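Local coordinates for putative D-tyrosyl-tRNA(Tyr) deacylase 2 (Leishmania major, PDB 1TC5), which may hydrolyse D-tyrosyl-tRNA(Tyr) to D-tyrosine and free tRNA, a possible defence against the harmful effect of D-tyrosine, and forms a homodimer, at residues T10-L15 against A43-R48; Q16-G21 against L180-E185; H60-L65 against H131-A136; P90-L95 against I163-R168. All blocks are in the same frame, centred on the assembly; numbering follows the deposited sequence. Where two conformers were deposited one is given.

How the interactions relate
From the N terminus, strand 10-18 serves two contacts in turn. Interaction 1 pairs its first half with the end of strand 37-45, closing a loop of 27 residues. Interaction 2 takes the end of the same strand and the start of strand 20-24 to residues 180-185 and closes a far longer loop, so the two cross along the chain. Interaction 3 packs helix 55-67 on helix 119-136, and interaction 4 joins residues 90-95 to 163-168; these two cross each other, and both nest inside the loop of interaction 2. Ile11 and Leu15 touch helix 55-67, Val133 meets Ile94, and Gln20 reaches Ile163.

Interaction 1: residues T10-L15 against A43-R48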
loop_
_atom_site.group_PDB
_atom_site.type_symbol
_atom_site.label_atom_id
_atom_site.label_comp_id
_atom_site.label_asym_id
_atom_site.label_seq_id
_atom_site.Cartn_x
_atom_site.Cartn_y
_atom_site.Cartn_z
ATOM N N THR A 10 -12.953 14.644 -2.237
ATOM C CA THR A 10 -12.431 13.639 -1.321
ATOM C C THR A 10 -10.888 13.607 -1.315
ATOM O O THR A 10 -10.246 13.618 -2.351
ATOM C CB THR A 10 -13.012 12.246 -1.699
ATOM O OG1 THR A 10 -14.448 12.275 -1.614
ATOM C CG2 THR A 10 -12.610 11.178 -0.701
ATOM N N ILE A 11 -10.306 13.594 -0.131
ATOM C CA ILE A 11 -8.892 13.274 0.045
ATOM C C ILE A 11 -8.853 11.803 0.433
ATOM O O ILE A 11 -9.333 11.447 1.510
ATOM C CB ILE A 11 -8.262 14.144 1.166
ATOM C CG1 ILE A 11 -8.268 15.627 0.778
ATOM C CG2 ILE A 11 -6.835 13.690 1.474
ATOM C CD1 ILE A 11 -8.297 16.550 1.968
ATOM N N ARG A 12 -8.316 10.955 -0.447
ATOM C CA ARG A 12 -8.149 9.524 -0.174
ATOM C C ARG A 12 -6.735 9.254 0.283
ATOM O O ARG A 12 -5.783 9.635 -0.394
ATOM C CB ARG A 12 -8.410 8.714 -1.447
ATOM C CG ARG A 12 -8.129 7.206 -1.313
ATOM C CD ARG A 12 -8.841 6.379 -2.349
ATOM N NE ARG A 12 -10.286 6.492 -2.162
ATOM C CZ ARG A 12 -11.196 6.201 -3.088
ATOM N NH1 ARG A 12 -10.847 5.736 -4.264
ATOM N NH2 ARG A 12 -12.471 6.363 -2.820
ATOM N N VAL A 13 -6.590 8.615 1.438
ATOM C CA VAL A 13 -5.262 8.175 1.870
ATOM C C VAL A 13 -5.205 6.683 2.190
ATOM O O VAL A 13 -6.120 6.136 2.764
ATOM C CB VAL A 13 -4.713 8.984 3.092
ATOM C CG1 VAL A 13 -4.458 10.433 2.710
ATOM C CG2 VAL A 13 -5.622 8.889 4.296
ATOM N N MET A 14 -4.095 6.056 1.824
ATOM C CA MET A 14 -3.760 4.714 2.272
ATOM C C MET A 14 -2.574 4.853 3.239
ATOM O O MET A 14 -1.557 5.452 2.895
ATOM C CB MET A 14 -3.400 3.807 1.084
ATOM C CG MET A 14 -3.055 2.373 1.467
ATOM S SD MET A 14 -2.624 1.273 0.074
ATOM C CE MET A 14 -0.908 0.930 0.435
ATOM N N LEU A 15 -2.721 4.296 4.437
ATOM C CA LEU A 15 -1.772 4.488 5.528
ATOM C C LEU A 15 -1.240 3.145 5.938
ATOM O O LEU A 15 -2.026 2.238 6.225
ATOM C CB LEU A 15 -2.455 5.143 6.739
ATOM C CG LEU A 15 -3.354 6.351 6.467
ATOM C CD1 LEU A 15 -4.204 6.693 7.715
ATOM C CD2 LEU A 15 -2.543 7.541 6.014
ATOM N N ALA A 43 -4.251 10.810 -2.669
ATOM C CA ALA A 43 -4.903 11.195 -3.912
ATOM C C ALA A 43 -5.990 12.181 -3.576
ATOM O O ALA A 43 -6.628 12.076 -2.527
ATOM C CB ALA A 43 -5.527 10.004 -4.562
ATOM N N PHE A 44 -6.194 13.121 -4.490
ATOM C CA PHE A 44 -7.176 14.158 -4.372
ATOM C C PHE A 44 -8.192 13.942 -5.476
ATOM O O PHE A 44 -7.865 14.021 -6.654
ATOM C CB PHE A 44 -6.525 15.563 -4.458
ATOM C CG PHE A 44 -5.484 15.800 -3.403
ATOM C CD1 PHE A 44 -5.851 16.130 -2.115
ATOM C CD2 PHE A 44 -4.144 15.691 -3.695
ATOM C CE1 PHE A 44 -4.904 16.328 -1.132
ATOM C CE2 PHE A 44 -3.190 15.878 -2.704
ATOM C CZ PHE A 44 -3.573 16.189 -1.426
ATOM N N LEU A 45 -9.439 13.710 -5.057
ATOM C CA LEU A 45 -10.510 13.230 -5.913
ATOM C C LEU A 45 -11.651 14.229 -5.968
ATOM O O LEU A 45 -11.806 15.040 -5.053
ATOM C CB LEU A 45 -11.034 11.900 -5.384
ATOM C CG LEU A 45 -9.904 10.890 -5.102
ATOM C CD1 LEU A 45 -10.502 9.536 -4.700
ATOM C CD2 LEU A 45 -8.937 10.754 -6.292
ATOM N N SER A 46 -12.447 14.154 -7.035
ATOM C CA SER A 46 -13.459 15.149 -7.308
ATOM C C SER A 46 -14.598 14.646 -8.212
ATOM O O SER A 46 -14.381 13.843 -9.128
ATOM C CB SER A 46 -12.789 16.354 -7.968
ATOM O OG SER A 46 -13.618 17.487 -7.912
ATOM N N ASP A 47 -15.812 15.131 -7.937
ATOM C CA ASP A 47 -16.910 15.089 -8.914
ATOM C C ASP A 47 -16.732 16.270 -9.870
ATOM O O ASP A 47 -16.007 17.227 -9.567
ATOM C CB ASP A 47 -18.303 15.229 -8.263
ATOM C CG ASP A 47 -18.457 14.419 -6.993
ATOM O OD1 ASP A 47 -18.732 13.201 -7.097
ATOM O OD2 ASP A 47 -18.339 14.929 -5.849
ATOM N N ARG A 48 -17.424 16.213 -11.007
ATOM C CA ARG A 48 -17.505 17.352 -11.911
ATOM C C ARG A 48 -18.080 18.585 -11.225
ATOM O O ARG A 48 -17.620 19.701 -11.471
#
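Leu45 lays its CD1 methyl over the centre of one face of the Arg12 guanidinium, 3.8 Å from Arg12 CZ, with the two side chains running at a slant to each other. Arg12 gets there with CG anti to its backbone N (chi1 174°) and a bend at chi3 that swings the flat group across the leucine methyl. Its nitrogens are taken up by other parts of the fold: NE makes a salt bridge with Asp193 on strand 190-193, and NH1 bonds to the carbonyl of Leu102. The methyl therefore covers a group whose polar rim is already held. Beside the arginine, CB of Thr10 abuts CB of Leu45 at 4.2 Å.

These residues share one face of an antiparallel pairing between neighbouring strands in the middle of the mixed five-stranded sheet. Thr10-Leu45 and Arg12-Ala43 are hydrogen-bonded pairs, whereas Ile11-Phe44, between them, is a non-hydrogen-bonded pair. Four backbone bonds join the strands; the straightest, at 161°, runs from Leu45 N to Thr10 O over 2.8 Å, and Ala43 N reaches Arg12 O at 3.0 Å.

On the other face Ile11 and Phe44 lie side by side and point the same way. CG1 of Ile11 approaches the edge of the phenylalanine ring, 3.8 Å from Phe44 CD1. Ile11 also packs against Leu58 and Ala61 of helix 55-67, while Phe44 touches Val117.

Interaction 2: residues Q16-G21 against L180-E185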
loop_
_atom_site.group_PDB
_atom_site.type_symbol
_atom_site.label_atom_id
_atom_site.label_comp_id
_atom_site.label_asym_id
_atom_site.label_seq_id
_atom_site.Cartn_x
_atom_site.Cartn_y
_atom_site.Cartn_z
ATOM N N GLN A 16 0.092 3.021 5.978
ATOM C CA GLN A 16 0.767 1.770 6.345
ATOM C C GLN A 16 1.782 2.024 7.453
ATOM O O GLN A 16 2.441 3.087 7.486
ATOM C CB GLN A 16 1.534 1.171 5.158
ATOM C CG GLN A 16 0.708 0.729 3.973
ATOM C CD GLN A 16 1.553 0.135 2.854
ATOM O OE1 GLN A 16 2.014 -1.005 2.965
ATOM N NE2 GLN A 16 1.731 0.887 1.763
ATOM N N ALA A 17 1.857 1.065 8.376
ATOM C CA ALA A 17 2.881 1.044 9.433
ATOM C C ALA A 17 4.258 0.837 8.805
ATOM O O ALA A 17 4.531 -0.223 8.222
ATOM C CB ALA A 17 2.606 -0.067 10.431
ATOM N N MET A 18 5.084 1.871 8.912
ATOM C CA MET A 18 6.437 1.888 8.364
ATOM C C MET A 18 7.461 1.582 9.452
ATOM O O MET A 18 7.377 2.123 10.563
ATOM C CB MET A 18 6.739 3.280 7.782
ATOM C CG MET A 18 8.141 3.428 7.149
ATOM S SD MET A 18 8.228 4.880 6.092
ATOM C CE MET A 18 7.920 6.210 7.312
ATOM N N ASP A 19 8.431 0.727 9.128
ATOM C CA ASP A 19 9.645 0.605 9.933
ATOM C C ASP A 19 10.798 1.379 9.294
ATOM O O ASP A 19 11.468 2.171 9.966
ATOM C CB ASP A 19 10.077 -0.851 10.090
ATOM C CG ASP A 19 11.167 -1.010 11.111
ATOM O OD1 ASP A 19 10.862 -0.719 12.276
ATOM O OD2 ASP A 19 12.345 -1.365 10.859
ATOM N N GLN A 20 11.015 1.132 7.997
ATOM C CA GLN A 20 11.990 1.867 7.188
ATOM C C GLN A 20 11.403 2.171 5.798
ATOM O O GLN A 20 10.685 1.369 5.227
ATOM C CB GLN A 20 13.280 1.052 6.963
ATOM C CG GLN A 20 14.060 0.625 8.205
ATOM C CD GLN A 20 14.858 1.746 8.833
ATOM O OE1 GLN A 20 16.019 1.998 8.459
ATOM N NE2 GLN A 20 14.245 2.424 9.797
ATOM N N GLY A 21 11.749 3.329 5.249
ATOM C CA GLY A 21 11.448 3.637 3.861
ATOM C C GLY A 21 12.554 4.372 3.124
ATOM O O GLY A 21 13.306 5.147 3.711
ATOM N N LEU A 180 10.416 3.011 -4.758
ATOM C CA LEU A 180 10.181 2.760 -3.342
ATOM C C LEU A 180 10.874 1.493 -2.843
ATOM O O LEU A 180 10.839 0.451 -3.502
ATOM C CB LEU A 180 8.668 2.627 -3.091
ATOM C CG LEU A 180 8.237 2.363 -1.640
ATOM C CD1 LEU A 180 8.565 3.548 -0.727
ATOM C CD2 LEU A 180 6.751 2.036 -1.579
ATOM N N ARG A 181 11.490 1.595 -1.667
ATOM C CA ARG A 181 11.810 0.428 -0.858
ATOM C C ARG A 181 11.159 0.628 0.509
ATOM O O ARG A 181 11.341 1.661 1.152
ATOM C CB ARG A 181 13.331 0.243 -0.732
ATOM C CG ARG A 181 14.088 0.236 -2.075
ATOM C CD ARG A 181 15.570 -0.161 -1.974
ATOM N NE ARG A 181 16.444 0.696 -2.790
ATOM C CZ ARG A 181 17.510 1.374 -2.344
ATOM N NH1 ARG A 181 17.888 1.325 -1.066
ATOM N NH2 ARG A 181 18.218 2.107 -3.192
ATOM N N PHE A 182 10.394 -0.369 0.943
ATOM C CA PHE A 182 9.545 -0.242 2.127
ATOM C C PHE A 182 9.699 -1.495 2.997
ATOM O O PHE A 182 9.622 -2.605 2.485
ATOM C CB PHE A 182 8.110 -0.085 1.683
ATOM C CG PHE A 182 7.143 0.026 2.801
ATOM C CD1 PHE A 182 7.136 1.154 3.618
ATOM C CD2 PHE A 182 6.209 -0.995 3.036
ATOM C CE1 PHE A 182 6.212 1.269 4.655
ATOM C CE2 PHE A 182 5.281 -0.878 4.071
ATOM C CZ PHE A 182 5.287 0.261 4.879
ATOM N N GLU A 183 9.952 -1.296 4.296
ATOM C CA GLU A 183 10.024 -2.395 5.271
ATOM C C GLU A 183 9.015 -2.123 6.379
ATOM O O GLU A 183 8.923 -1.004 6.897
ATOM C CB GLU A 183 11.437 -2.518 5.914
ATOM C CG GLU A 183 12.567 -2.858 4.948
ATOM C CD GLU A 183 13.970 -2.546 5.496
ATOM O OE1 GLU A 183 14.213 -2.629 6.737
ATOM O OE2 GLU A 183 14.842 -2.221 4.677
ATOM N N SER A 184 8.309 -3.175 6.780
ATOM C CA SER A 184 7.276 -3.078 7.775
ATOM C C SER A 184 7.245 -4.347 8.592
ATOM O O SER A 184 7.420 -5.432 8.060
ATOM C CB SER A 184 5.943 -2.823 7.076
ATOM O OG SER A 184 4.849 -2.914 7.951
ATOM N N GLU A 185 6.975 -4.199 9.891
ATOM C CA GLU A 185 6.687 -5.340 10.760
ATOM C C GLU A 185 5.215 -5.797 10.621
ATOM O O GLU A 185 4.789 -6.723 11.295
ATOM C CB GLU A 185 6.975 -4.962 12.222
ATOM C CG GLU A 185 8.411 -4.532 12.505
ATOM C CD GLU A 185 9.387 -5.694 12.379
ATOM O OE1 GLU A 185 9.270 -6.646 13.175
ATOM O OE2 GLU A 185 10.250 -5.674 11.471
HETATM O O HOH W 1 12.885 -3.129 9.086
#
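Two residues, Asp19 and Gln20, stand opposite the single Glu183, which makes a classic beta bulge whose backbone bonds converge on one oxygen. Glu183 O accepts from Asp19 N at 2.9 Å, in the carbonyl plane, and from Gln20 N at 3.2 Å, tilted from that plane. Gln20 O takes the return bond from Glu183 N, nearly straight at 171°. One residue on, the CA of Gly21 makes a CA-H...O contact with Arg181 O.

Of the side-chain bonds, Ser184 OG donates to Ala17 O over 2.7 Å; its OG stands anti to the backbone N (chi1 171°), which turns the hydroxyl to that carbonyl. A water donates to both Asp19 OD2 and Glu183 OE1, bridging carboxylates whose like charges would otherwise probably repel. Gln20 and Glu183 run side by side, while the glutamine amide turns back to bond Asp19 O and the carbonyl of Ile163. Gln16 OE1, a polar atom lying obliquely by the Phe182 ring, is bonded to Tyr41 of the second subunit.

The apolar part centres on that ring. Met18 CB meets its edge, 3.8 Å from Phe182 CE1, and Gln16 CB lies 3.9 Å from Phe182 CZ.

The bulge thus couples strand 180-184 to strand 20-24, just where the chain leaves strand 10-18 of the five-stranded sheet. Beyond it, strand 180-184 pairs antiparallel with a strand of the second subunit, carrying its own three-stranded sheet across the dimer interface.

Interaction 3: residues H60-L65 against H131-A136; sequences HAVGVL and HFVRVA
Val62 carries most of this contact: both its methyls are turned onto residues 131-136 of helix 119-136, where they share Val133 CG2. With chi1 at 170°, CG1 is anti to the backbone N and CG2 anti to the carbonyl carbon, which spreads the two branches over the opposing helix. CG2 is the busier branch, 3.8 Å from Phe132 CB and 4.0 Å from Val133 CG2. CG1 lies a little farther from that same valine methyl, and 4.4 Å from Ala136 CB, one helical turn along from Phe132.

Val133 adopts nearly the same first torsion, chi1 177°, and again it is CG2, anti to the carbonyl carbon, that does the touching. The two valines meet obliquely, methyl against methyl. No hydrogen bond links the segments; this is purely apolar packing between helices 55-67 and 119-136, whose short segments cross at -52° with their axes 10.0 Å apart. Both helices lie against the mixed five-stranded sheet: Leu65 touches Leu15 of strand 10-18, and Val133 packs on Val169 of strand 169-171.

Phe132 offers its CB rather than its ring. Its side chain crosses that of Val62 at about a right angle, and the ring leads off to pack along helix 55-67 on Asp55, Leu58 and Arg59. At the other end of the contact, Leu65 CD2 comes no nearer than 4.5 Å to Val133 CG2.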
loop_
_atom_site.group_PDB
_atom_site.type_symbol
_atom_site.label_atom_id
_atom_site.label_comp_id
_atom_site.label_asym_id
_atom_site.label_seq_id
_atom_site.Cartn_x
_atom_site.Cartn_y
_atom_site.Cartn_z
ATOM N N HIS A 60 -8.115 19.976 8.290
ATOM C CA HIS A 60 -8.979 18.958 8.868
ATOM C C HIS A 60 -8.459 17.583 8.513
ATOM O O HIS A 60 -8.449 16.690 9.340
ATOM C CB HIS A 60 -10.436 19.074 8.373
ATOM C CG HIS A 60 -11.298 17.907 8.755
ATOM N ND1 HIS A 60 -11.648 16.910 7.869
ATOM C CD2 HIS A 60 -11.850 17.561 9.942
ATOM C CE1 HIS A 60 -12.391 16.011 8.488
ATOM N NE2 HIS A 60 -12.531 16.384 9.747
ATOM N N ALA A 61 -8.047 17.406 7.267
ATOM C CA ALA A 61 -7.562 16.107 6.838
ATOM C C ALA A 61 -6.251 15.749 7.523
ATOM O O ALA A 61 -5.997 14.569 7.789
ATOM C CB ALA A 61 -7.403 16.046 5.329
ATOM N N VAL A 62 -5.419 16.747 7.780
ATOM C CA VAL A 62 -4.145 16.530 8.463
ATOM C C VAL A 62 -4.462 16.117 9.910
ATOM O O VAL A 62 -3.812 15.248 10.457
ATOM C CB VAL A 62 -3.238 17.783 8.424
ATOM C CG1 VAL A 62 -2.026 17.623 9.361
ATOM C CG2 VAL A 62 -2.750 18.053 7.026
ATOM N N GLY A 63 -5.478 16.732 10.500
ATOM C CA GLY A 63 -5.915 16.390 11.842
ATOM C C GLY A 63 -6.368 14.951 11.958
ATOM O O GLY A 63 -6.081 14.282 12.946
ATOM N N VAL A 64 -7.071 14.461 10.941
ATOM C CA VAL A 64 -7.484 13.058 10.927
ATOM C C VAL A 64 -6.252 12.157 10.874
ATOM O O VAL A 64 -6.136 11.199 11.629
ATOM C CB VAL A 64 -8.422 12.737 9.730
ATOM C CG1 VAL A 64 -8.617 11.202 9.548
ATOM C CG2 VAL A 64 -9.771 13.446 9.892
ATOM N N LEU A 65 -5.319 12.482 9.988
ATOM C CA LEU A 65 -4.056 11.759 9.915
ATOM C C LEU A 65 -3.281 11.725 11.237
ATOM O O LEU A 65 -2.739 10.694 11.598
ATOM C CB LEU A 65 -3.160 12.353 8.822
ATOM C CG LEU A 65 -1.751 11.749 8.721
ATOM C CD1 LEU A 65 -1.809 10.249 8.328
ATOM C CD2 LEU A 65 -0.928 12.511 7.720
ATOM N N HIS A 131 3.119 20.811 3.348
ATOM C CA HIS A 131 3.442 21.962 4.203
ATOM C C HIS A 131 2.754 21.880 5.590
ATOM O O HIS A 131 3.390 22.089 6.632
ATOM C CB HIS A 131 3.068 23.268 3.485
ATOM C CG HIS A 131 3.139 24.481 4.365
ATOM N ND1 HIS A 131 4.273 24.818 5.075
ATOM C CD2 HIS A 131 2.211 25.420 4.669
ATOM C CE1 HIS A 131 4.043 25.920 5.771
ATOM N NE2 HIS A 131 2.797 26.299 5.550
ATOM N N PHE A 132 1.449 21.607 5.591
ATOM C CA PHE A 132 0.672 21.529 6.816
ATOM C C PHE A 132 1.170 20.408 7.710
ATOM O O PHE A 132 1.151 20.541 8.914
ATOM C CB PHE A 132 -0.820 21.341 6.510
ATOM C CG PHE A 132 -1.523 22.578 5.994
ATOM C CD1 PHE A 132 -1.030 23.866 6.232
ATOM C CD2 PHE A 132 -2.724 22.449 5.297
ATOM C CE1 PHE A 132 -1.704 24.990 5.767
ATOM C CE2 PHE A 132 -3.402 23.572 4.826
ATOM C CZ PHE A 132 -2.892 24.847 5.072
ATOM N N VAL A 133 1.601 19.292 7.121
ATOM C CA VAL A 133 2.106 18.156 7.908
ATOM C C VAL A 133 3.446 18.546 8.535
ATOM O O VAL A 133 3.655 18.349 9.723
ATOM C CB VAL A 133 2.205 16.841 7.050
ATOM C CG1 VAL A 133 2.817 15.640 7.843
ATOM C CG2 VAL A 133 0.827 16.450 6.528
ATOM N N ARG A 134 4.337 19.136 7.743
ATOM C CA ARG A 134 5.615 19.646 8.253
ATOM C C ARG A 134 5.411 20.563 9.460
ATOM O O ARG A 134 6.110 20.437 10.474
ATOM C CB ARG A 134 6.374 20.455 7.180
ATOM C CG ARG A 134 7.069 19.653 6.078
ATOM C CD ARG A 134 7.701 20.570 5.005
ATOM N NE ARG A 134 7.415 20.123 3.658
ATOM C CZ ARG A 134 7.076 20.902 2.648
ATOM N NH1 ARG A 134 6.948 22.214 2.794
ATOM N NH2 ARG A 134 6.861 20.346 1.462
ATOM N N VAL A 135 4.447 21.475 9.340
ATOM C CA VAL A 135 4.182 22.463 10.383
ATOM C C VAL A 135 3.656 21.760 11.641
ATOM O O VAL A 135 4.125 22.042 12.743
ATOM C CB VAL A 135 3.232 23.581 9.868
ATOM C CG1 VAL A 135 2.756 24.490 10.991
ATOM C CG2 VAL A 135 3.945 24.404 8.796
ATOM N N ALA A 136 2.732 20.812 11.468
ATOM C CA ALA A 136 2.154 20.079 12.607
ATOM C C ALA A 136 3.146 19.120 13.280
ATOM O O ALA A 136 2.901 18.646 14.393
ATOM C CB ALA A 136 0.891 19.308 12.172
#

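Interaction 4: residues P90-L95 against I163-R168; sequences PEMDIL and IKYNSR
Pro90 opens the contact through its carbonyl: Ser167 OG donates to Pro90 O over 3.1 Å, coming from above the carbonyl plane. Glu91 follows with a backbone bond, Ser167 N to Glu91 O, and lays its CB against Tyr165 CD1 at 3.7 Å. The Glu91 carboxylate is turned almost perpendicular to the tyrosine ring.

Met92 bends at chi2 and chi3, bringing its methyl back over that ring. CE sits 3.7 Å from the centroid of the Tyr165 ring, only 8° off the normal, a CH-pi approach; SD makes a Met-aromatic contact above the same face, at a distance of 5.2 Å from the Tyr165 centroid. The CG of Lys164 covers the opposite face. A water joins Met92 O to Arg168 O, and Met92 O also accepts from Arg137.

At Asp93 the chain enters strand 93-98, and its buried carboxylate organises the irregular 163-168 loop, which leads into strand 169-171, the neighbour of strand 93-98 in the mixed five-stranded sheet. OD1 of Asp93 is gripped from opposite faces of the carboxylate plane by two backbone amides: Asn166 N at 2.7 Å on the syn side, and Arg168 N at 3.0 Å. OD2 of Asp93 takes the salt bridge from Arg168 NE, also 2.7 Å, a weak bond from Arg168 NH2, and a hydrogen bond from Gly35 N. Carboxylate and guanidinium planes stand 78° apart, so this is no flat two-pronged pairing.

Ile94 N donates its hydrogen to Arg168 O at 2.9 Å, and the isoleucine side chain packs on Val40 of strand 37-45.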
loop_
_atom_site.group_PDB
_atom_site.type_symbol
_atom_site.label_atom_id
_atom_site.label_comp_id
_atom_site.label_asym_id
_atom_site.label_seq_id
_atom_site.Cartn_x
_atom_site.Cartn_y
_atom_site.Cartn_z
ATOM N N PRO A 90 5.373 12.304 18.745
ATOM C CA PRO A 90 5.962 13.346 17.882
ATOM C C PRO A 90 7.216 12.970 17.107
ATOM O O PRO A 90 7.502 13.666 16.129
ATOM C CB PRO A 90 6.321 14.489 18.860
ATOM C CG PRO A 90 6.202 13.902 20.268
ATOM C CD PRO A 90 5.272 12.728 20.156
ATOM N N GLU A 91 7.940 11.939 17.534
ATOM C CA GLU A 91 9.207 11.551 16.927
ATOM C C GLU A 91 9.092 10.557 15.781
ATOM O O GLU A 91 10.081 10.314 15.098
ATOM C CB GLU A 91 10.121 10.961 17.989
ATOM C CG GLU A 91 10.608 11.989 18.999
ATOM C CD GLU A 91 11.841 11.507 19.741
ATOM O OE1 GLU A 91 12.945 11.521 19.139
ATOM O OE2 GLU A 91 11.705 11.109 20.914
ATOM N N MET A 92 7.907 9.980 15.592
ATOM C CA MET A 92 7.671 9.092 14.465
ATOM C C MET A 92 7.848 9.886 13.157
ATOM O O MET A 92 7.547 11.080 13.093
ATOM C CB MET A 92 6.264 8.477 14.530
ATOM C CG MET A 92 6.019 7.452 15.660
ATOM S SD MET A 92 7.086 5.950 15.608
ATOM C CE MET A 92 8.344 6.391 16.813
ATOM N N ASP A 93 8.368 9.206 12.144
ATOM C CA ASP A 93 8.574 9.761 10.820
ATOM C C ASP A 93 7.303 9.563 10.005
ATOM O O ASP A 93 6.531 8.652 10.256
ATOM C CB ASP A 93 9.777 9.074 10.138
ATOM C CG ASP A 93 11.102 9.526 10.680
ATOM O OD1 ASP A 93 11.161 10.310 11.658
ATOM O OD2 ASP A 93 12.178 9.151 10.185
ATOM N N ILE A 94 7.088 10.451 9.046
ATOM C CA ILE A 94 5.993 10.340 8.081
ATOM C C ILE A 94 6.618 10.461 6.693
ATOM O O ILE A 94 7.433 11.365 6.432
ATOM C CB ILE A 94 4.891 11.424 8.328
ATOM C CG1 ILE A 94 4.325 11.296 9.750
ATOM C CG2 ILE A 94 3.746 11.286 7.324
ATOM C CD1 ILE A 94 3.544 12.521 10.206
ATOM N N LEU A 95 6.254 9.519 5.837
ATOM C CA LEU A 95 6.684 9.454 4.455
ATOM C C LEU A 95 5.445 9.546 3.582
ATOM O O LEU A 95 4.603 8.684 3.658
ATOM C CB LEU A 95 7.388 8.119 4.194
ATOM C CG LEU A 95 7.859 7.886 2.761
ATOM C CD1 LEU A 95 8.786 8.984 2.306
ATOM C CD2 LEU A 95 8.556 6.531 2.631
ATOM N N ILE A 163 18.079 3.008 10.266
ATOM C CA ILE A 163 18.134 4.344 10.876
ATOM C C ILE A 163 16.956 4.559 11.808
ATOM O O ILE A 163 15.836 4.028 11.599
ATOM C CB ILE A 163 18.163 5.526 9.850
ATOM C CG1 ILE A 163 16.929 5.535 8.941
ATOM C CG2 ILE A 163 19.471 5.530 9.061
ATOM C CD1 ILE A 163 16.823 6.807 8.140
ATOM N N LYS A 164 17.228 5.347 12.838
ATOM C CA LYS A 164 16.245 5.723 13.829
ATOM C C LYS A 164 15.336 6.762 13.204
ATOM O O LYS A 164 15.768 7.498 12.341
ATOM C CB LYS A 164 16.932 6.319 15.066
ATOM C CG LYS A 164 15.998 6.450 16.289
ATOM C CD LYS A 164 16.695 7.139 17.468
ATOM C CE LYS A 164 15.669 7.611 18.508
ATOM N NZ LYS A 164 16.278 7.990 19.813
ATOM N N TYR A 165 14.067 6.761 13.607
ATOM C CA TYR A 165 13.137 7.852 13.344
ATOM C C TYR A 165 13.723 9.154 13.922
ATOM O O TYR A 165 14.602 9.119 14.804
ATOM C CB TYR A 165 11.768 7.547 13.989
ATOM C CG TYR A 165 11.891 7.142 15.453
ATOM C CD1 TYR A 165 11.991 8.109 16.452
ATOM C CD2 TYR A 165 11.940 5.808 15.825
ATOM C CE1 TYR A 165 12.139 7.763 17.779
ATOM C CE2 TYR A 165 12.078 5.443 17.166
ATOM C CZ TYR A 165 12.195 6.440 18.133
ATOM O OH TYR A 165 12.329 6.114 19.459
ATOM N N ASN A 166 13.254 10.299 13.424
ATOM C CA ASN A 166 13.747 11.609 13.869
ATOM C C ASN A 166 12.784 12.758 13.519
ATOM O O ASN A 166 13.185 13.812 13.056
ATOM C CB ASN A 166 15.148 11.901 13.313
ATOM C CG ASN A 166 15.819 13.081 14.010
ATOM O OD1 ASN A 166 16.604 13.830 13.399
ATOM N ND2 ASN A 166 15.496 13.270 15.280
ATOM N N SER A 167 11.499 12.531 13.760
ATOM C CA SER A 167 10.457 13.536 13.549
ATOM C C SER A 167 10.438 14.065 12.109
ATOM O O SER A 167 10.168 15.241 11.877
ATOM C CB SER A 167 10.569 14.697 14.555
ATOM O OG SER A 167 10.516 14.269 15.898
ATOM N N ARG A 168 10.684 13.183 11.142
ATOM C CA ARG A 168 10.784 13.594 9.734
ATOM C C ARG A 168 9.437 13.668 9.068
ATOM O O ARG A 168 8.502 12.977 9.457
ATOM C CB ARG A 168 11.707 12.659 8.957
ATOM C CG ARG A 168 13.123 12.770 9.456
ATOM C CD ARG A 168 14.136 11.996 8.677
ATOM N NE ARG A 168 14.250 10.673 9.241
ATOM C CZ ARG A 168 15.246 10.220 9.983
ATOM N NH1 ARG A 168 16.354 10.919 10.229
ATOM N NH2 ARG A 168 15.130 9.002 10.472
HETATM O O HOH W 2 7.104 13.282 11.685
#